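Local atomic coordinates of possible transcriptional regulator, ArsR family protein (Rhodococcus sp., PDB entry 2OQG), a protein that probably acts as a DNA-binding transcription factor of the ArsR family, built as a winged helix-turn-helix. Residues R32-A37 / R74-G79. Numbering follows the deposited sequence. Where two conformers were deposited one is given.
Sequences RADQSA and RYRALG. With ACY (acetic acid), chain F.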
loop_
_atom_site.group_PDB
_atom_site.type_symbol
_atom_site.label_atom_id
_atom_site.label_comp_id
_atom_site.label_asym_id
_atom_site.label_seq_id
_atom_site.Cartn_x
_atom_site.Cartn_y
_atom_site.Cartn_z
ATOM N N ARG A 32 -3.600 13.149 5.251
ATOM C CA ARG A 32 -4.118 12.660 6.539
ATOM C C ARG A 32 -4.297 11.140 6.545
ATOM O O ARG A 32 -3.898 10.471 7.496
ATOM C CB ARG A 32 -5.457 13.350 6.861
ATOM C CG ARG A 32 -6.178 12.809 8.104
ATOM C CD ARG A 32 -7.543 13.500 8.372
ATOM N NE ARG A 32 -8.579 13.217 7.376
ATOM C CZ ARG A 32 -9.356 12.134 7.360
ATOM N NH1 ARG A 32 -10.284 11.993 6.422
ATOM N NH2 ARG A 32 -9.224 11.184 8.278
ATOM N N ALA A 33 -4.882 10.613 5.470
ATOM C CA ALA A 33 -5.174 9.200 5.358
ATOM C C ALA A 33 -5.254 8.868 3.886
ATOM O O ALA A 33 -5.813 9.670 3.151
ATOM C CB ALA A 33 -6.493 8.924 5.977
ATOM N N ASP A 34 -4.740 7.708 3.468
ATOM C CA ASP A 34 -4.946 7.222 2.064
ATOM C C ASP A 34 -6.430 7.082 1.798
ATOM O O ASP A 34 -7.128 6.452 2.621
ATOM C CB ASP A 34 -4.366 5.815 1.839
ATOM C CG ASP A 34 -2.864 5.706 2.026
ATOM O OD1 ASP A 34 -2.167 6.726 2.154
ATOM O OD2 ASP A 34 -2.392 4.531 2.058
ATOM N N GLN A 35 -6.919 7.628 0.667
ATOM C CA GLN A 35 -8.381 7.586 0.378
ATOM C C GLN A 35 -8.627 7.291 -1.072
ATOM O O GLN A 35 -7.809 7.624 -1.913
ATOM C CB GLN A 35 -9.069 8.902 0.769
ATOM C CG GLN A 35 -8.988 9.087 2.283
ATOM C CD GLN A 35 -9.537 10.367 2.739
ATOM O OE1 GLN A 35 -8.849 11.148 3.391
ATOM N NE2 GLN A 35 -10.791 10.626 2.383
ATOM N N SER A 36 -9.786 6.700 -1.358
ATOM C CA SER A 36 -10.154 6.480 -2.718
ATOM C C SER A 36 -10.734 7.723 -3.344
ATOM O O SER A 36 -11.116 8.683 -2.681
ATOM C CB SER A 36 -11.189 5.362 -2.785
ATOM O OG SER A 36 -12.393 5.737 -2.095
ATOM N N ALA A 37 -10.843 7.706 -4.657
ATOM C CA ALA A 37 -11.501 8.794 -5.333
ATOM C C ALA A 37 -12.958 8.917 -4.854
ATOM O O ALA A 37 -13.468 10.012 -4.703
ATOM C CB ALA A 37 -11.462 8.550 -6.797
ATOM N N ARG A 74 -6.320 3.540 -3.731
ATOM C CA ARG A 74 -6.394 4.718 -2.901
ATOM C C ARG A 74 -5.276 5.652 -3.309
ATOM O O ARG A 74 -4.423 5.269 -4.105
ATOM C CB ARG A 74 -6.263 4.363 -1.439
ATOM C CG ARG A 74 -7.449 3.481 -0.932
ATOM C CD ARG A 74 -7.458 3.395 0.574
ATOM N NE ARG A 74 -8.590 2.592 1.039
ATOM C CZ ARG A 74 -8.626 1.252 1.019
ATOM N NH1 ARG A 74 -7.585 0.526 0.575
ATOM N NH2 ARG A 74 -9.715 0.623 1.450
ATOM N N TYR A 75 -5.286 6.863 -2.758
ATOM C CA TYR A 75 -4.273 7.878 -3.116
ATOM C C TYR A 75 -3.625 8.451 -1.873
ATOM O O TYR A 75 -4.263 8.508 -0.796
ATOM C CB TYR A 75 -4.905 8.987 -3.950
ATOM C CG TYR A 75 -5.437 8.457 -5.237
ATOM C CD1 TYR A 75 -4.628 8.407 -6.348
ATOM C CD2 TYR A 75 -6.758 7.909 -5.333
ATOM C CE1 TYR A 75 -5.098 7.892 -7.579
ATOM C CE2 TYR A 75 -7.226 7.361 -6.568
ATOM C CZ TYR A 75 -6.383 7.363 -7.669
ATOM O OH TYR A 75 -6.851 6.834 -8.847
ATOM N N ARG A 76 -2.385 8.935 -2.015
ATOM C CA ARG A 76 -1.634 9.382 -0.837
ATOM C C ARG A 76 -0.853 10.639 -1.266
ATOM O O ARG A 76 -0.286 10.658 -2.338
ATOM C CB ARG A 76 -0.651 8.286 -0.365
ATOM C CG ARG A 76 0.356 8.710 0.653
ATOM C CD ARG A 76 1.288 7.513 0.871
ATOM N NE ARG A 76 0.553 6.314 1.282
ATOM C CZ ARG A 76 1.059 5.075 1.255
ATOM N NH1 ARG A 76 2.309 4.878 0.830
ATOM N NH2 ARG A 76 0.321 4.051 1.694
ATOM N N ALA A 77 -0.875 11.687 -0.450
ATOM C CA ALA A 77 -0.075 12.897 -0.709
ATOM C C ALA A 77 1.353 12.590 -0.306
ATOM O O ALA A 77 1.599 11.948 0.740
ATOM C CB ALA A 77 -0.600 14.083 0.072
ATOM N N LEU A 78 2.280 13.203 -1.042
ATOM C CA LEU A 78 3.713 13.017 -0.855
ATOM C C LEU A 78 4.400 14.335 -0.597
ATOM O O LEU A 78 4.119 15.353 -1.277
ATOM C CB LEU A 78 4.329 12.439 -2.130
ATOM C CG LEU A 78 3.860 11.021 -2.412
ATOM C CD1 LEU A 78 4.418 10.567 -3.786
ATOM C CD2 LEU A 78 4.226 10.029 -1.358
ATOM N N GLY A 79 5.290 14.352 0.414
ATOM C CA GLY A 79 5.976 15.603 0.726
ATOM C C GLY A 79 7.122 15.985 -0.170
ATOM O O GLY A 79 7.499 17.174 -0.193
HETATM C C ACY F . 2.219 1.179 1.473
HETATM O O ACY F . 2.949 2.127 1.132
HETATM O OXT ACY F . 0.993 1.237 1.721
HETATM C CH3 ACY F . 2.867 -0.168 1.595
#
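Gln35 and Tyr75 pair as an antiparallel hydrogen-bonded bridge, a single one, that lays the loop between helices 21-32 and 37-43 against strand 72-77, at the outer edge of the wing hairpin of this winged helix-turn-helix. Two backbone bonds make the bridge. Gln35 N reaches Tyr75 O at 3.2 Å. The return bond, Tyr75 N to Gln35 O, is shorter at 2.8 Å. Tyr75 O also receives a CA-H...O contact from Asp34.

The charged part is a side-on salt bridge between buried residues. Arg76 offers NE to Asp34 OD1 at 2.9 Å, almost straight at 177°, and NH2 to Asp34 OD2; both oxygens are met on their syn sides, and the two planar groups lie 29° apart. The arginine chain starts with CG anti to the backbone N and bends at chi3 (-57°), which turns its NE edge to the carboxylate. Leu100 of a second subunit packs on Arg76.

Van der Waals packing completes the contact. The Tyr75 ring turns its edge to Gln35 O and Ala37 N, with CE2 4.4 Å from Ala37 CB, and Leu55 of helix 48-60 touches both Tyr75 and Ala37. Arg74 lays its aliphatic chain along the loop, CD 3.7 Å from Asp34 O, while NH2 turns to Glu72 in a salt bridge.

At the NH1/NH2 edge of the Arg76 guanidinium sits an acetic acid molecule, probably from the crystallisation liquor and presumably ionised here. Its O accepts Arg76 NH1 at 2.8 Å. Arg76 NH2, already bound to Asp34 OD2, also reaches the ligand's OXT at 2.9 Å.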